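Long-range contacts in thiamine phosphate pyrophosphorylase (Bacteroides thetaiotaomicron VPI-5482, PDB 3CEU), which probably catalyses the thiamine-phosphate diphosphorylase reaction in the biosynthesis of thiamine diphosphate: residues K2-F11 against L27-T37; K105-I116 against K141-G151. All blocks are in the same frame, centred on the assembly; numbering follows the deposited sequence.

In the fold
Both contacts join parallel neighbours of one closed eight-stranded TIM barrel: contact 1 pairs strands 2-6 and 29-32, contact 2 strands 110-113 and 147-150. Their centres lie about 17 Å apart, and in each the strands are mostly buried while the flanking loops reach the surface. The two meet inside the barrel, where His-31 NE2 and Tyr-110 OH, 3.0 Å apart, probably share a hydrogen bond and Ile-4 packs on Met-148. Each uses a lysine to hold backbone carbonyls, but at opposite strand ends: Lys-34 follows the C-terminal ends in contact 1, whereas Lys-146 precedes the N-terminal ends in contact 2, whose interior is richer in aromatic side chains, with one selenomethionine, Met-148.

Contact 1 (K2-F11 against L27-T37)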
loop_
_atom_site.group_PDB
_atom_site.type_symbol
_atom_site.label_atom_id
_atom_site.label_comp_id
_atom_site.label_asym_id
_atom_site.label_seq_id
_atom_site.Cartn_x
_atom_site.Cartn_y
_atom_site.Cartn_z
ATOM N N LYS A 2 2.709 -3.130 -9.642
ATOM C CA LYS A 2 1.744 -2.295 -8.939
ATOM C C LYS A 2 2.429 -1.319 -7.986
ATOM O O LYS A 2 3.509 -1.590 -7.457
ATOM C CB LYS A 2 0.754 -3.170 -8.163
ATOM C CG LYS A 2 -0.210 -3.955 -9.048
ATOM C CD LYS A 2 -1.160 -4.808 -8.215
ATOM C CE LYS A 2 -2.210 -5.481 -9.084
ATOM N NZ LYS A 2 -1.573 -6.217 -10.213
ATOM N N LEU A 3 1.795 -0.169 -7.798
ATOM C CA LEU A 3 2.295 0.863 -6.903
ATOM C C LEU A 3 1.214 1.129 -5.856
ATOM O O LEU A 3 0.207 1.781 -6.135
ATOM C CB LEU A 3 2.608 2.147 -7.681
ATOM C CG LEU A 3 3.184 3.298 -6.847
ATOM C CD1 LEU A 3 4.417 2.801 -6.098
ATOM C CD2 LEU A 3 3.529 4.480 -7.736
ATOM N N ILE A 4 1.430 0.610 -4.652
ATOM C CA ILE A 4 0.480 0.755 -3.556
ATOM C C ILE A 4 0.867 1.902 -2.636
ATOM O O ILE A 4 2.042 2.066 -2.285
ATOM C CB ILE A 4 0.407 -0.541 -2.718
ATOM C CG1 ILE A 4 0.072 -1.728 -3.630
ATOM C CG2 ILE A 4 -0.635 -0.403 -1.626
ATOM C CD1 ILE A 4 0.311 -3.084 -2.993
ATOM N N VAL A 5 -0.133 2.694 -2.253
ATOM C CA VAL A 5 0.066 3.837 -1.361
ATOM C C VAL A 5 -0.656 3.621 -0.032
ATOM O O VAL A 5 -1.824 3.240 -0.015
ATOM C CB VAL A 5 -0.495 5.157 -1.976
ATOM C CG1 VAL A 5 -0.459 6.273 -0.928
ATOM C CG2 VAL A 5 0.316 5.563 -3.206
ATOM N N VAL A 6 0.038 3.851 1.081
ATOM C CA VAL A 6 -0.603 3.726 2.383
ATOM C C VAL A 6 -0.903 5.148 2.858
ATOM O O VAL A 6 -0.077 6.053 2.683
ATOM C CB VAL A 6 0.304 3.039 3.444
ATOM C CG1 VAL A 6 -0.472 2.881 4.746
ATOM C CG2 VAL A 6 0.784 1.686 2.955
ATOM N N THR A 7 -2.092 5.347 3.428
ATOM C CA THR A 7 -2.489 6.657 3.944
ATOM C C THR A 7 -1.588 7.006 5.117
ATOM O O THR A 7 -0.705 6.240 5.493
ATOM C CB THR A 7 -3.918 6.670 4.530
ATOM O OG1 THR A 7 -3.957 5.803 5.671
ATOM C CG2 THR A 7 -4.951 6.229 3.512
ATOM N N THR A 8 -1.837 8.173 5.694
ATOM C CA THR A 8 -1.113 8.643 6.868
ATOM C C THR A 8 -1.862 8.086 8.083
ATOM O O THR A 8 -3.071 7.844 8.011
ATOM C CB THR A 8 -1.137 10.173 6.947
ATOM O OG1 THR A 8 -2.437 10.643 6.573
ATOM C CG2 THR A 8 -0.098 10.774 6.026
ATOM N N PRO A 9 -1.161 7.890 9.212
ATOM C CA PRO A 9 -1.787 7.356 10.424
ATOM C C PRO A 9 -2.908 8.247 10.966
ATOM O O PRO A 9 -3.790 7.770 11.676
ATOM C CB PRO A 9 -0.616 7.247 11.401
ATOM C CG PRO A 9 0.581 7.090 10.500
ATOM C CD PRO A 9 0.282 8.094 9.414
ATOM N N THR A 10 -2.866 9.533 10.628
ATOM C CA THR A 10 -3.868 10.476 11.098
ATOM C C THR A 10 -4.706 11.121 9.987
ATOM O O THR A 10 -4.296 11.160 8.826
ATOM C CB THR A 10 -3.213 11.595 11.959
ATOM O OG1 THR A 10 -4.114 12.703 12.067
ATOM C CG2 THR A 10 -1.913 12.069 11.343
ATOM N N PHE A 11 -5.887 11.613 10.370
ATOM C CA PHE A 11 -6.842 12.269 9.471
ATOM C C PHE A 11 -6.514 13.753 9.308
ATOM O O PHE A 11 -6.150 14.422 10.276
ATOM C CB PHE A 11 -8.268 12.144 10.037
ATOM C CG PHE A 11 -8.863 10.764 9.908
ATOM C CD1 PHE A 11 -9.550 10.394 8.758
ATOM C CD2 PHE A 11 -8.706 9.826 10.917
ATOM C CE1 PHE A 11 -10.070 9.106 8.615
ATOM C CE2 PHE A 11 -9.221 8.538 10.778
ATOM C CZ PHE A 11 -9.905 8.178 9.626
ATOM N N LEU A 27 -3.912 5.357 -9.441
ATOM C CA LEU A 27 -3.432 4.652 -8.259
ATOM C C LEU A 27 -3.994 3.218 -8.245
ATOM O O LEU A 27 -5.205 3.018 -8.237
ATOM C CB LEU A 27 -3.878 5.385 -6.999
ATOM C CG LEU A 27 -3.706 4.632 -5.671
ATOM C CD1 LEU A 27 -2.234 4.285 -5.415
ATOM C CD2 LEU A 27 -4.238 5.514 -4.573
ATOM N N ASP A 28 -3.120 2.221 -8.249
ATOM C CA ASP A 28 -3.580 0.842 -8.240
ATOM C C ASP A 28 -4.388 0.550 -6.975
ATOM O O ASP A 28 -5.600 0.346 -7.042
ATOM C CB ASP A 28 -2.391 -0.122 -8.328
ATOM C CG ASP A 28 -1.641 -0.024 -9.655
ATOM O OD1 ASP A 28 -2.215 -0.407 -10.709
ATOM O OD2 ASP A 28 -0.468 0.432 -9.649
ATOM N N ILE A 29 -3.713 0.558 -5.827
ATOM C CA ILE A 29 -4.347 0.258 -4.543
ATOM C C ILE A 29 -4.044 1.273 -3.440
ATOM O O ILE A 29 -2.965 1.867 -3.390
ATOM C CB ILE A 29 -3.917 -1.153 -4.043
ATOM C CG1 ILE A 29 -4.304 -2.210 -5.080
ATOM C CG2 ILE A 29 -4.580 -1.470 -2.708
ATOM C CD1 ILE A 29 -3.816 -3.617 -4.750
ATOM N N LEU A 30 -5.017 1.456 -2.553
ATOM C CA LEU A 30 -4.896 2.373 -1.423
ATOM C C LEU A 30 -5.103 1.582 -0.146
ATOM O O LEU A 30 -6.113 0.899 0.012
ATOM C CB LEU A 30 -5.961 3.465 -1.500
ATOM C CG LEU A 30 -5.979 4.424 -0.316
ATOM C CD1 LEU A 30 -4.716 5.270 -0.329
ATOM C CD2 LEU A 30 -7.206 5.315 -0.384
ATOM N N HIS A 31 -4.134 1.673 0.757
ATOM C CA HIS A 31 -4.213 0.993 2.044
ATOM C C HIS A 31 -4.577 2.015 3.112
ATOM O O HIS A 31 -3.768 2.880 3.476
ATOM C CB HIS A 31 -2.882 0.313 2.386
ATOM C CG HIS A 31 -2.815 -1.123 1.961
ATOM N ND1 HIS A 31 -2.775 -2.166 2.863
ATOM C CD2 HIS A 31 -2.834 -1.695 0.733
ATOM C CE1 HIS A 31 -2.772 -3.313 2.212
ATOM N NE2 HIS A 31 -2.809 -3.056 0.915
ATOM N N LEU A 32 -5.813 1.914 3.589
ATOM C CA LEU A 32 -6.330 2.810 4.616
ATOM C C LEU A 32 -5.845 2.335 5.974
ATOM O O LEU A 32 -6.286 1.306 6.478
ATOM C CB LEU A 32 -7.865 2.821 4.577
ATOM C CG LEU A 32 -8.607 3.679 5.598
ATOM C CD1 LEU A 32 -8.142 5.128 5.508
ATOM C CD2 LEU A 32 -10.104 3.584 5.345
ATOM N N ARG A 33 -4.922 3.085 6.558
ATOM C CA ARG A 33 -4.383 2.740 7.866
ATOM C C ARG A 33 -4.448 3.954 8.785
ATOM O O ARG A 33 -3.703 4.921 8.616
ATOM C CB ARG A 33 -2.943 2.233 7.712
ATOM C CG ARG A 33 -2.232 1.813 8.994
ATOM C CD ARG A 33 -0.912 1.124 8.658
ATOM N NE ARG A 33 -0.044 0.921 9.814
ATOM C CZ ARG A 33 0.594 1.894 10.470
ATOM N NH1 ARG A 33 0.470 3.163 10.096
ATOM N NH2 ARG A 33 1.380 1.595 11.498
ATOM N N LYS A 34 -5.376 3.895 9.737
ATOM C CA LYS A 34 -5.590 4.956 10.718
ATOM C C LYS A 34 -5.602 4.310 12.102
ATOM O O LYS A 34 -6.666 4.098 12.687
ATOM C CB LYS A 34 -6.938 5.639 10.485
ATOM C CG LYS A 34 -7.135 6.234 9.101
ATOM C CD LYS A 34 -6.092 7.295 8.809
ATOM C CE LYS A 34 -6.374 8.013 7.497
ATOM N NZ LYS A 34 -5.305 8.999 7.204
ATOM N N PRO A 35 -4.416 4.011 12.649
ATOM C CA PRO A 35 -4.254 3.380 13.963
ATOM C C PRO A 35 -5.061 4.023 15.087
ATOM O O PRO A 35 -5.043 5.242 15.246
ATOM C CB PRO A 35 -2.755 3.498 14.223
ATOM C CG PRO A 35 -2.159 3.553 12.838
ATOM C CD PRO A 35 -3.114 4.445 12.114
ATOM N N GLU A 36 -5.757 3.198 15.865
ATOM C CA GLU A 36 -6.543 3.676 17.011
ATOM C C GLU A 36 -7.370 4.919 16.689
ATOM O O GLU A 36 -7.119 5.993 17.238
ATOM C CB GLU A 36 -5.602 4.005 18.179
ATOM C CG GLU A 36 -4.714 2.855 18.679
ATOM C CD GLU A 36 -5.471 1.814 19.497
ATOM O OE1 GLU A 36 -6.167 2.193 20.470
ATOM O OE2 GLU A 36 -5.349 0.610 19.175
ATOM N N THR A 37 -8.372 4.777 15.833
ATOM C CA THR A 37 -9.179 5.930 15.459
ATOM C C THR A 37 -10.668 5.606 15.368
ATOM O O THR A 37 -11.041 4.537 14.893
ATOM C CB THR A 37 -8.697 6.463 14.106
ATOM O OG1 THR A 37 -7.262 6.446 14.084
ATOM C CG2 THR A 37 -9.174 7.884 13.891
HETATM O O HOH W 1 -0.493 3.089 -8.648
#
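Lys-34 drives its ammonium group into the loop after strand 2-6, where NZ donates to Thr-8 O at 2.6 Å and to Thr-10 O at 2.9 Å. The second bond comes from above the carbonyl plane, 66° out of it; Thr-8 OG1 occupies the in-plane approach to the same oxygen. Glu-15 adds a salt bridge to NZ, probably helping to balance its charge. A bend at chi2 (-60°) carries the lysine chain across the Phe-11 ring, with CE 4.0 Å above the ring centroid in a CH-pi contact and NZ over the same face in a longer cation-pi contact. Thr-7 OG1 takes the amide hydrogen of Arg-33, N to OG1 3.0 Å. At the other end Leu-3 N donates to Asp-28 OD2 at 3.0 Å, on the anti side but tilted 33° out of the carboxylate plane.

Between these ends run the parallel strands of the first beta-alpha-beta unit of a TIM barrel, bonded from His-31 N to Val-5 O at 2.9 Å and from Thr-7 N to His-31 O. Ile-4, Val-6, Ile-29 and His-31 face the barrel interior; Ile-4 CG2 reaches His-31 CD2 at 3.5 Å, while ND1 bonds to His-60. On the outer face, Val-5 CG2 meets Leu-27 CD1 at 3.6 Å, the side chains crossing nearly at right angles, and Leu-30 packs on Ile-19 and Phe-23 of helix 15-24.

Contact 2 (K105-I116 against K141-G151); sequences KHFYDYVFMSPI and KIIDSKVMALG
Lys-146 NZ is shared by two backbone carbonyls, Tyr-108 O at 2.9 Å, met almost head-on along its C=O bond, and Lys-105 O at 3.0 Å, approached from the face opposite Tyr-108 N. With CG anti to the backbone N (chi1 -176°), the lysine chain runs past Asp-109 O and beside Tyr-110 before it turns at chi3. Replacing Lys-146 by an alanine would probably leave both carbonyls without this donor and residues 105-108 less firmly tied to the segment leading into strand 147-150. Alongside, Lys-105 NZ makes a weak salt bridge to Asp-144 OD1 at 3.4 Å.

Selenomethionine Met-148 lays its CE methyl over one face of the Tyr-110 ring, 3.4 Å from CD2, with SE farther above the ring in a Met-aromatic contact, while its CB packs 3.7 Å from Phe-112 CD1. Parallel backbone bonds hold this register, and beyond the strand Ile-116 N donates to Leu-150 O at 3.2 Å. Tyr-110, Phe-112 and Met-148 point into the barrel, where Phe-112 and Met-148 touch Val-170 of strand 168-171; on the outside, Val-111 and Met-113 pack on Val-101 of helix 98-102, and strand 90-95 flanks strand 110-113 through backbone bonds.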
loop_
_atom_site.group_PDB
_atom_site.type_symbol
_atom_site.label_atom_id
_atom_site.label_comp_id
_atom_site.label_asym_id
_atom_site.label_seq_id
_atom_site.Cartn_x
_atom_site.Cartn_y
_atom_site.Cartn_z
ATOM N N LYS A 105 2.531 -16.496 2.117
ATOM C CA LYS A 105 2.023 -15.828 0.932
ATOM C C LYS A 105 0.868 -16.546 0.247
ATOM O O LYS A 105 -0.060 -15.894 -0.224
ATOM C CB LYS A 105 3.156 -15.601 -0.072
ATOM C CG LYS A 105 3.863 -16.868 -0.532
ATOM C CD LYS A 105 5.141 -16.551 -1.315
ATOM C CE LYS A 105 4.842 -16.063 -2.718
ATOM N NZ LYS A 105 4.171 -17.115 -3.523
ATOM N N HIS A 106 0.893 -17.875 0.203
ATOM C CA HIS A 106 -0.184 -18.603 -0.468
ATOM C C HIS A 106 -1.493 -18.628 0.300
ATOM O O HIS A 106 -2.499 -19.143 -0.185
ATOM C CB HIS A 106 0.264 -20.028 -0.791
ATOM C CG HIS A 106 1.308 -20.092 -1.859
ATOM N ND1 HIS A 106 2.029 -21.237 -2.137
ATOM C CD2 HIS A 106 1.764 -19.149 -2.717
ATOM C CE1 HIS A 106 2.881 -20.993 -3.113
ATOM N NE2 HIS A 106 2.741 -19.731 -3.486
ATOM N N PHE A 107 -1.479 -18.054 1.495
ATOM C CA PHE A 107 -2.664 -18.001 2.330
ATOM C C PHE A 107 -3.294 -16.615 2.298
ATOM O O PHE A 107 -4.223 -16.319 3.051
ATOM C CB PHE A 107 -2.289 -18.394 3.752
ATOM C CG PHE A 107 -1.780 -19.794 3.858
ATOM C CD1 PHE A 107 -2.631 -20.869 3.628
ATOM C CD2 PHE A 107 -0.440 -20.046 4.133
ATOM C CE1 PHE A 107 -2.153 -22.177 3.673
ATOM C CE2 PHE A 107 0.046 -21.352 4.177
ATOM C CZ PHE A 107 -0.815 -22.416 3.945
ATOM N N TYR A 108 -2.778 -15.769 1.415
ATOM C CA TYR A 108 -3.284 -14.415 1.268
ATOM C C TYR A 108 -3.306 -14.057 -0.203
ATOM O O TYR A 108 -2.662 -14.719 -1.017
ATOM C CB TYR A 108 -2.382 -13.434 2.020
ATOM C CG TYR A 108 -2.406 -13.626 3.522
ATOM C CD1 TYR A 108 -3.418 -13.063 4.303
ATOM C CD2 TYR A 108 -1.447 -14.415 4.155
ATOM C CE1 TYR A 108 -3.473 -13.286 5.676
ATOM C CE2 TYR A 108 -1.498 -14.645 5.526
ATOM C CZ TYR A 108 -2.515 -14.076 6.278
ATOM O OH TYR A 108 -2.570 -14.300 7.627
ATOM N N ASP A 109 -4.054 -13.018 -0.547
ATOM C CA ASP A 109 -4.123 -12.570 -1.928
ATOM C C ASP A 109 -2.765 -12.000 -2.295
ATOM O O ASP A 109 -2.330 -12.080 -3.446
ATOM C CB ASP A 109 -5.226 -11.538 -2.067
ATOM C CG ASP A 109 -6.592 -12.155 -1.915
ATOM O OD1 ASP A 109 -7.030 -12.851 -2.856
ATOM O OD2 ASP A 109 -7.218 -11.980 -0.852
ATOM N N TYR A 110 -2.108 -11.426 -1.291
ATOM C CA TYR A 110 -0.761 -10.885 -1.409
ATOM C C TYR A 110 -0.308 -10.459 -0.045
ATOM O O TYR A 110 -1.128 -10.235 0.839
ATOM C CB TYR A 110 -0.662 -9.703 -2.386
ATOM C CG TYR A 110 -1.434 -8.430 -2.078
ATOM C CD1 TYR A 110 -1.192 -7.676 -0.927
ATOM C CD2 TYR A 110 -2.335 -7.919 -3.008
ATOM C CE1 TYR A 110 -1.830 -6.440 -0.723
ATOM C CE2 TYR A 110 -2.964 -6.696 -2.813
ATOM C CZ TYR A 110 -2.712 -5.961 -1.676
ATOM O OH TYR A 110 -3.352 -4.746 -1.522
ATOM N N VAL A 111 1.000 -10.376 0.139
ATOM C CA VAL A 111 1.548 -9.963 1.416
ATOM C C VAL A 111 2.586 -8.875 1.207
ATOM O O VAL A 111 3.136 -8.723 0.113
ATOM C CB VAL A 111 2.235 -11.140 2.152
ATOM C CG1 VAL A 111 1.277 -12.318 2.285
ATOM C CG2 VAL A 111 3.494 -11.551 1.416
ATOM N N PHE A 112 2.838 -8.118 2.268
ATOM C CA PHE A 112 3.841 -7.060 2.259
ATOM C C PHE A 112 5.131 -7.704 2.749
ATOM O O PHE A 112 5.094 -8.713 3.451
ATOM C CB PHE A 112 3.459 -5.940 3.240
ATOM C CG PHE A 112 2.432 -4.979 2.710
ATOM C CD1 PHE A 112 1.797 -5.217 1.496
ATOM C CD2 PHE A 112 2.109 -3.824 3.415
ATOM C CE1 PHE A 112 0.861 -4.326 0.992
ATOM C CE2 PHE A 112 1.172 -2.928 2.915
ATOM C CZ PHE A 112 0.549 -3.185 1.695
HETATM N N MSE A 113 6.270 -7.140 2.379
HETATM C CA MSE A 113 7.536 -7.663 2.860
HETATM C C MSE A 113 8.361 -6.459 3.290
HETATM O O MSE A 113 8.574 -5.530 2.502
HETATM C CB MSE A 113 8.272 -8.443 1.772
HETATM C CG MSE A 113 9.387 -9.320 2.316
HETATM SE SE MSE A 113 10.591 -10.007 0.966
HETATM C CE MSE A 113 12.267 -9.789 1.919
ATOM N N SER A 114 8.818 -6.472 4.539
ATOM C CA SER A 114 9.594 -5.358 5.079
ATOM C C SER A 114 10.420 -5.790 6.282
ATOM O O SER A 114 10.183 -6.859 6.849
ATOM C CB SER A 114 8.644 -4.256 5.515
ATOM O OG SER A 114 7.801 -4.734 6.539
ATOM N N PRO A 115 11.410 -4.969 6.684
ATOM C CA PRO A 115 11.809 -3.683 6.084
ATOM C C PRO A 115 12.836 -3.893 4.965
ATOM O O PRO A 115 13.958 -4.326 5.228
ATOM C CB PRO A 115 12.422 -2.910 7.261
ATOM C CG PRO A 115 11.896 -3.616 8.495
ATOM C CD PRO A 115 11.908 -5.065 8.066
ATOM N N ILE A 116 12.455 -3.585 3.728
ATOM C CA ILE A 116 13.358 -3.755 2.593
ATOM C C ILE A 116 14.518 -2.767 2.660
ATOM O O ILE A 116 15.624 -3.072 2.211
ATOM C CB ILE A 116 12.629 -3.560 1.243
ATOM C CG1 ILE A 116 11.455 -4.539 1.126
ATOM C CG2 ILE A 116 13.609 -3.757 0.096
ATOM C CD1 ILE A 116 11.840 -6.010 1.178
ATOM N N LYS A 141 11.522 -18.224 -6.537
ATOM C CA LYS A 141 10.119 -17.919 -6.786
ATOM C C LYS A 141 9.365 -17.520 -5.512
ATOM O O LYS A 141 8.146 -17.339 -5.539
ATOM C CB LYS A 141 9.426 -19.120 -7.442
ATOM C CG LYS A 141 10.073 -19.599 -8.744
ATOM C CD LYS A 141 10.028 -18.534 -9.837
ATOM C CE LYS A 141 10.726 -19.013 -11.104
ATOM N NZ LYS A 141 10.928 -17.900 -12.067
ATOM N N ILE A 142 10.089 -17.383 -4.401
ATOM C CA ILE A 142 9.476 -16.990 -3.132
ATOM C C ILE A 142 8.839 -15.625 -3.312
ATOM O O ILE A 142 7.711 -15.387 -2.893
ATOM C CB ILE A 142 10.523 -16.930 -1.994
ATOM C CG1 ILE A 142 11.026 -18.352 -1.709
ATOM C CG2 ILE A 142 9.918 -16.281 -0.747
ATOM C CD1 ILE A 142 12.049 -18.466 -0.617
ATOM N N ILE A 143 9.577 -14.729 -3.944
ATOM C CA ILE A 143 9.075 -13.397 -4.207
ATOM C C ILE A 143 8.510 -13.358 -5.618
ATOM O O ILE A 143 9.208 -13.653 -6.589
ATOM C CB ILE A 143 10.192 -12.368 -4.105
ATOM C CG1 ILE A 143 9.783 -11.082 -4.826
ATOM C CG2 ILE A 143 11.454 -12.936 -4.690
ATOM C CD1 ILE A 143 10.814 -10.014 -4.755
ATOM N N ASP A 144 7.241 -12.999 -5.733
ATOM C CA ASP A 144 6.616 -12.937 -7.038
ATOM C C ASP A 144 5.518 -11.883 -7.082
ATOM O O ASP A 144 5.429 -11.028 -6.207
ATOM C CB ASP A 144 6.061 -14.317 -7.410
ATOM C CG ASP A 144 5.023 -14.819 -6.417
ATOM O OD1 ASP A 144 4.482 -15.921 -6.643
ATOM O OD2 ASP A 144 4.748 -14.118 -5.415
ATOM N N SER A 145 4.680 -11.947 -8.104
ATOM C CA SER A 145 3.602 -10.981 -8.256
ATOM C C SER A 145 2.697 -10.840 -7.026
ATOM O O SER A 145 1.893 -9.913 -6.955
ATOM C CB SER A 145 2.757 -11.361 -9.465
ATOM O OG SER A 145 2.449 -12.747 -9.423
ATOM N N LYS A 146 2.830 -11.746 -6.063
ATOM C CA LYS A 146 1.988 -11.701 -4.878
ATOM C C LYS A 146 2.652 -11.045 -3.664
ATOM O O LYS A 146 2.035 -10.906 -2.609
ATOM C CB LYS A 146 1.515 -13.121 -4.521
ATOM C CG LYS A 146 0.553 -13.188 -3.349
ATOM C CD LYS A 146 0.288 -14.611 -2.877
ATOM C CE LYS A 146 -0.806 -15.304 -3.665
ATOM N NZ LYS A 146 -1.314 -16.461 -2.882
ATOM N N VAL A 147 3.901 -10.625 -3.797
ATOM C CA VAL A 147 4.564 -9.989 -2.666
ATOM C C VAL A 147 4.844 -8.518 -2.950
ATOM O O VAL A 147 5.394 -8.162 -3.995
ATOM C CB VAL A 147 5.876 -10.699 -2.327
ATOM C CG1 VAL A 147 6.776 -10.722 -3.535
ATOM C CG2 VAL A 147 6.554 -10.003 -1.154
HETATM N N MSE A 148 4.453 -7.658 -2.023
HETATM C CA MSE A 148 4.654 -6.231 -2.205
HETATM C C MSE A 148 5.788 -5.738 -1.310
HETATM O O MSE A 148 5.805 -5.990 -0.105
HETATM C CB MSE A 148 3.352 -5.484 -1.895
HETATM C CG MSE A 148 2.104 -6.108 -2.547
HETATM SE SE MSE A 148 2.214 -6.434 -4.484
HETATM C CE MSE A 148 0.404 -7.060 -4.778
ATOM N N ALA A 149 6.747 -5.041 -1.904
ATOM C CA ALA A 149 7.876 -4.550 -1.133
ATOM C C ALA A 149 7.493 -3.295 -0.358
ATOM O O ALA A 149 6.835 -2.404 -0.883
ATOM C CB ALA A 149 9.055 -4.271 -2.059
ATOM N N LEU A 150 7.904 -3.236 0.900
ATOM C CA LEU A 150 7.600 -2.095 1.745
ATOM C C LEU A 150 8.749 -1.755 2.677
ATOM O O LEU A 150 9.433 -2.642 3.192
ATOM C CB LEU A 150 6.348 -2.375 2.584
ATOM C CG LEU A 150 6.147 -1.520 3.850
ATOM C CD1 LEU A 150 5.854 -0.063 3.478
ATOM C CD2 LEU A 150 5.008 -2.106 4.665
ATOM N N GLY A 151 8.951 -0.461 2.899
ATOM C CA GLY A 151 10.005 -0.037 3.797
ATOM C C GLY A 151 11.170 0.672 3.139
ATOM O O GLY A 151 12.049 0.039 2.548
#